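PDB 4XHC: alpha-L-rhamnosidase from Klebsiella oxytoca, which hydrolyses terminal alpha-L-rhamnose residues from rhamnosides, as a two-domain enzyme of glycoside hydrolase family 78 that binds rhamnose. Local coordinates for residues H55-V60 with I97-H102; V104-F109 with N197-A202; L126-T131 with Y171-L176. One frame throughout, in Å; residues are numbered along the deposited sequence.

Interaction 1 of 3, residues H55-V60 with I97-H102; sequences HPPIAV and IDFGSH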
loop_
_atom_site.group_PDB
_atom_site.type_symbol
_atom_site.label_atom_id
_atom_site.label_comp_id
_atom_site.label_asym_id
_atom_site.label_seq_id
_atom_site.Cartn_x
_atom_site.Cartn_y
_atom_site.Cartn_z
ATOM N N HIS A 55 5.250 11.128 19.964
ATOM C CA HIS A 55 6.239 10.376 20.735
ATOM C C HIS A 55 7.318 9.797 19.833
ATOM O O HIS A 55 7.004 9.152 18.835
ATOM C CB HIS A 55 5.574 9.223 21.475
ATOM C CG HIS A 55 4.881 9.632 22.731
ATOM N ND1 HIS A 55 3.508 9.708 22.832
ATOM C CD2 HIS A 55 5.369 9.980 23.943
ATOM C CE1 HIS A 55 3.177 10.078 24.055
ATOM N NE2 HIS A 55 4.288 10.252 24.748
ATOM N N PRO A 56 8.599 10.005 20.184
ATOM C CA PRO A 56 9.653 9.347 19.422
ATOM C C PRO A 56 9.893 7.942 19.968
ATOM O O PRO A 56 9.543 7.674 21.118
ATOM C CB PRO A 56 10.862 10.237 19.684
ATOM C CG PRO A 56 10.638 10.740 21.076
ATOM C CD PRO A 56 9.149 10.789 21.306
ATOM N N PRO A 57 10.490 7.050 19.161
ATOM C CA PRO A 57 10.854 5.721 19.642
ATOM C C PRO A 57 12.132 5.784 20.461
ATOM O O PRO A 57 12.787 6.821 20.472
ATOM C CB PRO A 57 11.065 4.930 18.358
ATOM C CG PRO A 57 11.434 5.939 17.338
ATOM C CD PRO A 57 10.883 7.261 17.761
ATOM N N ILE A 58 12.490 4.691 21.134
ATOM C CA ILE A 58 13.665 4.696 22.027
ATOM C C ILE A 58 14.896 3.952 21.499
ATOM O O ILE A 58 15.997 4.234 21.937
ATOM C CB ILE A 58 13.336 4.168 23.448
ATOM C CG1 ILE A 58 13.065 2.652 23.442
ATOM C CG2 ILE A 58 12.155 4.934 24.032
ATOM C CD1 ILE A 58 13.053 2.013 24.821
ATOM N N ALA A 59 14.732 3.007 20.577
ATOM C CA ALA A 59 15.889 2.266 20.083
ATOM C C ALA A 59 15.636 1.491 18.794
ATOM O O ALA A 59 14.492 1.232 18.411
ATOM C CB ALA A 59 16.385 1.311 21.161
ATOM N N VAL A 60 16.741 1.142 18.135
ATOM C CA VAL A 60 16.756 0.129 17.087
ATOM C C VAL A 60 17.200 -1.176 17.729
ATOM O O VAL A 60 18.157 -1.196 18.499
ATOM C CB VAL A 60 17.737 0.504 15.956
ATOM C CG1 VAL A 60 17.806 -0.599 14.910
ATOM C CG2 VAL A 60 17.320 1.820 15.319
ATOM N N ILE A 97 12.312 -0.995 14.882
ATOM C CA ILE A 97 12.251 0.153 15.780
ATOM C C ILE A 97 11.402 -0.173 17.017
ATOM O O ILE A 97 10.210 -0.497 16.902
ATOM C CB ILE A 97 11.617 1.380 15.080
ATOM C CG1 ILE A 97 12.233 1.649 13.699
ATOM C CG2 ILE A 97 11.737 2.620 15.954
ATOM C CD1 ILE A 97 13.649 2.150 13.729
ATOM N N ASP A 98 12.020 -0.109 18.195
ATOM C CA ASP A 98 11.308 -0.271 19.466
ATOM C C ASP A 98 10.823 1.091 19.912
ATOM O O ASP A 98 11.643 1.974 20.156
ATOM C CB ASP A 98 12.246 -0.862 20.528
ATOM C CG ASP A 98 11.540 -1.196 21.837
ATOM O OD1 ASP A 98 10.334 -0.899 22.008
ATOM O OD2 ASP A 98 12.214 -1.769 22.716
ATOM N N PHE A 99 9.502 1.258 20.023
ATOM C CA PHE A 99 8.925 2.524 20.499
ATOM C C PHE A 99 8.886 2.648 22.024
ATOM O O PHE A 99 8.648 3.732 22.541
ATOM C CB PHE A 99 7.540 2.781 19.897
ATOM C CG PHE A 99 7.588 3.422 18.540
ATOM C CD1 PHE A 99 7.967 2.693 17.424
ATOM C CD2 PHE A 99 7.281 4.761 18.376
ATOM C CE1 PHE A 99 8.023 3.287 16.167
ATOM C CE2 PHE A 99 7.332 5.362 17.122
ATOM C CZ PHE A 99 7.699 4.622 16.016
ATOM N N GLY A 100 9.136 1.558 22.744
ATOM C CA GLY A 100 9.350 1.640 24.200
ATOM C C GLY A 100 8.122 1.387 25.060
ATOM O O GLY A 100 8.246 0.909 26.176
ATOM N N SER A 101 6.941 1.730 24.552
ATOM C CA SER A 101 5.673 1.401 25.206
ATOM C C SER A 101 4.643 0.990 24.136
ATOM O O SER A 101 4.981 0.807 22.962
ATOM C CB SER A 101 5.165 2.591 26.030
ATOM O OG SER A 101 4.189 2.184 26.981
ATOM N N HIS A 102 3.391 0.839 24.550
ATOM C CA HIS A 102 2.312 0.445 23.660
ATOM C C HIS A 102 1.567 1.700 23.222
ATOM O O HIS A 102 1.070 2.443 24.063
ATOM C CB HIS A 102 1.371 -0.484 24.417
ATOM C CG HIS A 102 0.275 -1.051 23.578
ATOM N ND1 HIS A 102 0.389 -2.266 22.943
ATOM C CD2 HIS A 102 -0.961 -0.583 23.282
ATOM C CE1 HIS A 102 -0.726 -2.518 22.283
ATOM N NE2 HIS A 102 -1.561 -1.511 22.470
#
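I58 and A59 both face D98 in a classic beta bulge, just where strand 59-65 begins its antiparallel pairing with strand 94-99 in one sheet of the N-terminal beta-sandwich. The carbonyl O of D98 accepts two backbone donors, I58 N at 3.0 Å and A59 N at 3.3 Å, both lying in its carbonyl plane. D98 N returns a 2.8 Å bond to A59 O, which completes a hydrogen-bonded pair. V60 and I97 follow as a non-hydrogen-bonded pair, and their branched side chains meet on the same face of the sheet, V60 CG2 against I97 CD1.

P57 carries the packing ahead of the bulge. Its CB sits over the centre of the F99 ring, 3.7 Å from the centroid and only 8° off the normal, a clear CH-pi contact. The same CB touches I97 CG2, so it is held between the F99 ring face and that methyl. A proline suits this place because its ring offers a rigid apolar surface while its nitrogen has no hydrogen to be satisfied. Beyond the contact, F99 packs on I194 and V196 of the facing sheet and meets F173 edge-to-face, as a bulky apolar residue in the sandwich interior should.

I58, ahead of the strand, lies along the corner at G100, with CD1 3.8 Å from G100 CA. The glycine takes a positive phi of 95°, which a residue without a beta carbon adopts readily, and its bare CA leaves room for the isoleucine. D98 supports this corner by an Asx turn: its CG is anti to the backbone N (chi1 -174°), and OD1, which also makes a salt bridge with R174, receives G100 N at 2.8 Å from above the carboxylate plane.

Interaction 2 of 3, residues V104-F109 with N197-A202; sequences VGYLHF and NAVTSA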
loop_
_atom_site.group_PDB
_atom_site.type_symbol
_atom_site.label_atom_id
_atom_site.label_comp_id
_atom_site.label_asym_id
_atom_site.label_seq_id
_atom_site.Cartn_x
_atom_site.Cartn_y
_atom_site.Cartn_z
ATOM N N VAL A 104 -1.239 3.750 20.361
ATOM C CA VAL A 104 -2.315 3.708 19.394
ATOM C C VAL A 104 -2.273 5.025 18.671
ATOM O O VAL A 104 -2.411 6.066 19.306
ATOM C CB VAL A 104 -3.676 3.617 20.088
ATOM C CG1 VAL A 104 -4.790 3.533 19.056
ATOM C CG2 VAL A 104 -3.698 2.432 21.037
ATOM N N GLY A 105 -2.098 5.010 17.359
ATOM C CA GLY A 105 -2.027 6.271 16.648
ATOM C C GLY A 105 -1.508 6.231 15.228
ATOM O O GLY A 105 -1.573 5.212 14.551
ATOM N N TYR A 106 -0.975 7.365 14.791
ATOM C CA TYR A 106 -0.644 7.572 13.398
ATOM C C TYR A 106 0.853 7.765 13.238
ATOM O O TYR A 106 1.465 8.508 14.003
ATOM C CB TYR A 106 -1.434 8.777 12.892
ATOM C CG TYR A 106 -2.927 8.562 13.036
ATOM C CD1 TYR A 106 -3.608 8.955 14.195
ATOM C CD2 TYR A 106 -3.657 7.919 12.031
ATOM C CE1 TYR A 106 -4.972 8.735 14.340
ATOM C CE2 TYR A 106 -5.024 7.704 12.164
ATOM C CZ TYR A 106 -5.675 8.112 13.317
ATOM O OH TYR A 106 -7.021 7.886 13.436
ATOM N N LEU A 107 1.437 7.078 12.258
ATOM C CA LEU A 107 2.883 7.148 11.989
ATOM C C LEU A 107 3.280 8.339 11.087
ATOM O O LEU A 107 2.628 8.611 10.076
ATOM C CB LEU A 107 3.350 5.845 11.347
ATOM C CG LEU A 107 4.864 5.628 11.257
ATOM C CD1 LEU A 107 5.483 5.387 12.623
ATOM C CD2 LEU A 107 5.180 4.455 10.339
ATOM N N HIS A 108 4.349 9.038 11.474
ATOM C CA HIS A 108 4.912 10.156 10.708
ATOM C C HIS A 108 6.399 9.894 10.559
ATOM O O HIS A 108 7.043 9.537 11.536
ATOM C CB HIS A 108 4.674 11.480 11.460
ATOM C CG HIS A 108 5.350 12.679 10.854
ATOM N ND1 HIS A 108 6.196 13.497 11.572
ATOM C CD2 HIS A 108 5.278 13.219 9.615
ATOM C CE1 HIS A 108 6.629 14.478 10.800
ATOM N NE2 HIS A 108 6.084 14.333 9.607
ATOM N N PHE A 109 6.943 10.037 9.352
ATOM C CA PHE A 109 8.406 10.002 9.166
ATOM C C PHE A 109 8.883 10.830 7.975
ATOM O O PHE A 109 8.119 11.122 7.064
ATOM C CB PHE A 109 8.925 8.561 9.060
ATOM C CG PHE A 109 8.451 7.826 7.840
ATOM C CD1 PHE A 109 9.058 8.031 6.609
ATOM C CD2 PHE A 109 7.406 6.921 7.925
ATOM C CE1 PHE A 109 8.621 7.361 5.481
ATOM C CE2 PHE A 109 6.962 6.248 6.806
ATOM C CZ PHE A 109 7.567 6.467 5.580
ATOM N N ASN A 197 2.049 9.667 16.458
ATOM C CA ASN A 197 1.073 10.597 17.026
ATOM C C ASN A 197 -0.018 9.801 17.745
ATOM O O ASN A 197 -0.928 9.278 17.108
ATOM C CB ASN A 197 0.451 11.469 15.925
ATOM C CG ASN A 197 1.383 12.552 15.420
ATOM O OD1 ASN A 197 2.050 12.395 14.399
ATOM N ND2 ASN A 197 1.424 13.668 16.133
ATOM N N ALA A 198 0.085 9.699 19.068
ATOM C CA ALA A 198 -0.798 8.823 19.854
ATOM C C ALA A 198 -2.115 9.504 20.219
ATOM O O ALA A 198 -2.150 10.699 20.520
ATOM C CB ALA A 198 -0.090 8.359 21.114
ATOM N N VAL A 199 -3.193 8.729 20.208
ATOM C CA VAL A 199 -4.525 9.259 20.467
ATOM C C VAL A 199 -5.234 8.506 21.578
ATOM O O VAL A 199 -4.995 7.318 21.788
ATOM C CB VAL A 199 -5.429 9.242 19.201
ATOM C CG1 VAL A 199 -4.920 10.236 18.169
ATOM C CG2 VAL A 199 -5.544 7.836 18.602
ATOM N N THR A 200 -6.143 9.219 22.239
ATOM C CA THR A 200 -6.991 8.693 23.304
ATOM C C THR A 200 -8.010 9.772 23.665
ATOM O O THR A 200 -7.780 10.956 23.414
ATOM C CB THR A 200 -6.171 8.312 24.565
ATOM O OG1 THR A 200 -7.034 7.757 25.569
ATOM C CG2 THR A 200 -5.444 9.531 25.145
ATOM N N SER A 201 -9.135 9.359 24.245
ATOM C CA SER A 201 -10.096 10.291 24.818
ATOM C C SER A 201 -9.893 10.392 26.319
ATOM O O SER A 201 -10.584 11.157 26.977
ATOM C CB SER A 201 -11.525 9.849 24.528
ATOM O OG SER A 201 -11.779 8.580 25.100
ATOM N N ALA A 202 -8.955 9.623 26.861
ATOM C CA ALA A 202 -8.662 9.659 28.287
ATOM C C ALA A 202 -7.452 10.550 28.562
ATOM O O ALA A 202 -6.413 10.092 29.037
ATOM C CB ALA A 202 -8.419 8.248 28.802
#
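The Y106 ring meets V199 at its edge, where V199 CG1 lies near the ring plane and 4.1 Å from Y106 CE1; the two side chains cross at about a right angle. The phenol also touches R52 and R170, outside the pairing. This contact belongs to the four-stranded antiparallel sheet of the N-terminal beta-sandwich, in which strands 106-115 and 187-200 are neighbours.

Y106 and N197 form a hydrogen-bonded pair: Y106 N reaches N197 O at 3.0 Å, and N197 N gives a straighter bond to Y106 O at 2.8 Å. One step on, G105 stands against A198 as a non-hydrogen-bonded pair, and V199 N binds V104 O at 2.9 Å. The chain turns a corner at G105, whose backbone angles (phi 166°) would press a beta carbon on V104 O and run it into N197 O, so glycine suits the place. V199 fills the side of this corner with its second branch, CG2, toward V104 CG1.

With chi1 at 173°, the H108 imidazole swings off the pairing, where NE2 hydrogen-bonds E164 and ND1 hydrogen-bonds E195. Its CB stays behind, 4.0 Å from N197 OD1.

Interaction 3 of 3, residues L126-T131 with Y171-L176; sequences LTFGET and YCFRYL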
loop_
_atom_site.group_PDB
_atom_site.type_symbol
_atom_site.label_atom_id
_atom_site.label_comp_id
_atom_site.label_asym_id
_atom_site.label_seq_id
_atom_site.Cartn_x
_atom_site.Cartn_y
_atom_site.Cartn_z
ATOM N N LEU A 126 6.273 -1.802 5.629
ATOM C CA LEU A 126 6.190 -1.580 7.068
ATOM C C LEU A 126 5.349 -2.654 7.729
ATOM O O LEU A 126 4.335 -3.076 7.183
ATOM C CB LEU A 126 5.571 -0.219 7.356
ATOM C CG LEU A 126 6.168 0.989 6.636
ATOM C CD1 LEU A 126 5.527 2.249 7.172
ATOM C CD2 LEU A 126 7.674 1.063 6.815
ATOM N N THR A 127 5.776 -3.103 8.905
ATOM C CA THR A 127 5.038 -4.108 9.679
ATOM C C THR A 127 4.978 -3.668 11.134
ATOM O O THR A 127 5.987 -3.246 11.702
ATOM C CB THR A 127 5.701 -5.483 9.566
ATOM O OG1 THR A 127 5.994 -5.743 8.199
ATOM C CG2 THR A 127 4.795 -6.570 10.064
ATOM N N PHE A 128 3.792 -3.750 11.724
ATOM C CA PHE A 128 3.547 -3.236 13.063
ATOM C C PHE A 128 3.159 -4.361 14.005
ATOM O O PHE A 128 2.326 -5.202 13.656
ATOM C CB PHE A 128 2.384 -2.263 13.027
ATOM C CG PHE A 128 2.591 -1.082 12.130
ATOM C CD1 PHE A 128 2.318 -1.172 10.770
ATOM C CD2 PHE A 128 3.005 0.137 12.652
ATOM C CE1 PHE A 128 2.476 -0.069 9.943
ATOM C CE2 PHE A 128 3.178 1.234 11.828
ATOM C CZ PHE A 128 2.907 1.135 10.473
ATOM N N GLY A 129 3.707 -4.354 15.213
ATOM C CA GLY A 129 3.377 -5.386 16.192
ATOM C C GLY A 129 3.225 -4.888 17.614
ATOM O O GLY A 129 3.969 -4.018 18.052
ATOM N N GLU A 130 2.259 -5.448 18.334
ATOM C CA GLU A 130 2.140 -5.191 19.758
ATOM C C GLU A 130 3.207 -5.972 20.526
ATOM O O GLU A 130 3.700 -5.506 21.555
ATOM C CB GLU A 130 0.747 -5.578 20.267
ATOM C CG GLU A 130 -0.423 -4.827 19.644
ATOM C CD GLU A 130 -1.760 -5.312 20.190
ATOM O OE1 GLU A 130 -2.118 -6.480 19.923
ATOM O OE2 GLU A 130 -2.462 -4.550 20.885
ATOM N N THR A 131 3.538 -7.171 20.044
ATOM C CA THR A 131 4.668 -7.947 20.573
ATOM C C THR A 131 5.786 -8.041 19.542
ATOM O O THR A 131 5.571 -7.802 18.357
ATOM C CB THR A 131 4.265 -9.381 20.952
ATOM O OG1 THR A 131 3.788 -10.092 19.790
ATOM C CG2 THR A 131 3.192 -9.354 22.000
ATOM N N TYR A 171 -2.750 2.681 13.719
ATOM C CA TYR A 171 -2.097 1.428 14.071
ATOM C C TYR A 171 -1.953 1.328 15.586
ATOM O O TYR A 171 -1.948 2.339 16.283
ATOM C CB TYR A 171 -0.722 1.328 13.388
ATOM C CG TYR A 171 -0.787 1.356 11.872
ATOM C CD1 TYR A 171 -1.215 0.247 11.153
ATOM C CD2 TYR A 171 -0.428 2.501 11.158
ATOM C CE1 TYR A 171 -1.290 0.277 9.767
ATOM C CE2 TYR A 171 -0.491 2.539 9.771
ATOM C CZ TYR A 171 -0.922 1.426 9.077
ATOM O OH TYR A 171 -0.996 1.457 7.702
ATOM N N CYS A 172 -1.851 0.099 16.081
ATOM C CA CYS A 172 -1.671 -0.170 17.497
ATOM C C CYS A 172 -0.442 -1.024 17.623
ATOM O O CYS A 172 -0.427 -2.146 17.143
ATOM C CB CYS A 172 -2.876 -0.923 18.041
ATOM S SG CYS A 172 -2.704 -1.450 19.759
ATOM N N PHE A 173 0.604 -0.506 18.242
ATOM C CA PHE A 173 1.880 -1.203 18.200
ATOM C C PHE A 173 2.883 -0.747 19.243
ATOM O O PHE A 173 2.772 0.331 19.811
ATOM C CB PHE A 173 2.516 -1.032 16.813
ATOM C CG PHE A 173 2.859 0.394 16.474
ATOM C CD1 PHE A 173 1.881 1.267 16.019
ATOM C CD2 PHE A 173 4.154 0.865 16.615
ATOM C CE1 PHE A 173 2.185 2.585 15.712
ATOM C CE2 PHE A 173 4.463 2.177 16.307
ATOM C CZ PHE A 173 3.478 3.038 15.854
ATOM N N ARG A 174 3.870 -1.603 19.472
ATOM C CA ARG A 174 5.107 -1.205 20.113
ATOM C C ARG A 174 6.317 -1.269 19.153
ATOM O O ARG A 174 7.184 -0.390 19.188
ATOM C CB ARG A 174 5.373 -2.068 21.333
ATOM C CG ARG A 174 6.735 -1.767 21.913
ATOM C CD ARG A 174 6.935 -2.280 23.312
ATOM N NE ARG A 174 8.346 -2.166 23.647
ATOM C CZ ARG A 174 8.863 -2.453 24.830
ATOM N NH1 ARG A 174 8.087 -2.856 25.826
ATOM N NH2 ARG A 174 10.161 -2.320 25.012
ATOM N N TYR A 175 6.388 -2.317 18.327
ATOM C CA TYR A 175 7.503 -2.492 17.394
ATOM C C TYR A 175 7.070 -2.176 15.973
ATOM O O TYR A 175 5.913 -2.412 15.597
ATOM C CB TYR A 175 8.078 -3.911 17.470
ATOM C CG TYR A 175 8.546 -4.266 18.851
ATOM C CD1 TYR A 175 9.821 -3.926 19.294
ATOM C CD2 TYR A 175 7.696 -4.919 19.736
ATOM C CE1 TYR A 175 10.240 -4.242 20.579
ATOM C CE2 TYR A 175 8.099 -5.233 21.023
ATOM C CZ TYR A 175 9.368 -4.898 21.435
ATOM O OH TYR A 175 9.734 -5.223 22.711
ATOM N N LEU A 176 8.015 -1.640 15.203
ATOM C CA LEU A 176 7.816 -1.311 13.803
ATOM C C LEU A 176 8.997 -1.837 12.988
ATOM O O LEU A 176 10.128 -1.429 13.196
ATOM C CB LEU A 176 7.708 0.204 13.628
ATOM C CG LEU A 176 7.851 0.720 12.191
ATOM C CD1 LEU A 176 6.752 0.146 11.308
ATOM C CD2 LEU A 176 7.826 2.236 12.149
#
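G129 O is gripped by two successive backbone donors, R174 N at 2.8 Å and Y175 N at 3.0 Å. The second lies in the carbonyl plane, while the first is tilted out of it. G129 N in turn binds Y175 O at 3.0 Å.

With R174 and Y175 both opposite G129, the pairing is a classic beta bulge between antiparallel strands 122-129 and 175-182, at the corner where the chain passes over from strand 171-173. That turn brings three rings together in an aromatic cluster. F128 is held on both faces: the Y171 ring stacks face-to-face on one side, centroids 3.9 Å apart and planes at 8°, and L176 CD1 lies over the other, displaced toward the rim. F173 CG lies between its backbone N and carbonyl carbon (chi1 64°), which sets the ring face against the F128 edge, CD2 approaching F173 CD1 to 3.7 Å with the planes at 65°. A flat apolar ring suits the F128 position because it can be covered on both faces while its edge meets F173.

Y175 points to the opposite face of the sheet from F128, and its CD2 rests against the T131 backbone. E130 extends past C172, its OE1 engaged by K240 and Y526 N, and its CG packs 3.7 Å from C172 O.

How the interactions relate
Interactions 1 and 3 share a six-stranded sheet, since strands 94-99 and 175-182 are neighbours there: I97 N lies 2.8 Å from L176 O, a probable hydrogen bond, and a 2.9 Å salt bridge joins D98 OD1 to R174 NE. Interaction 2 lies in the facing sheet, with G105 N 2.9 Å from Y171 O, a probable hydrogen bond to interaction 3. L107 spans the interior, its CD2 3.9 Å from both L126 CD1 and L176 CD2, its CD1 4.1 Å from F99 CZ. Interaction 3 comes toward the sugar: the side chain of E130 is about 12 Å from the bound alpha-L-rhamnopyranose, and its partner K240 adjoins R241 of the rhamnose pocket.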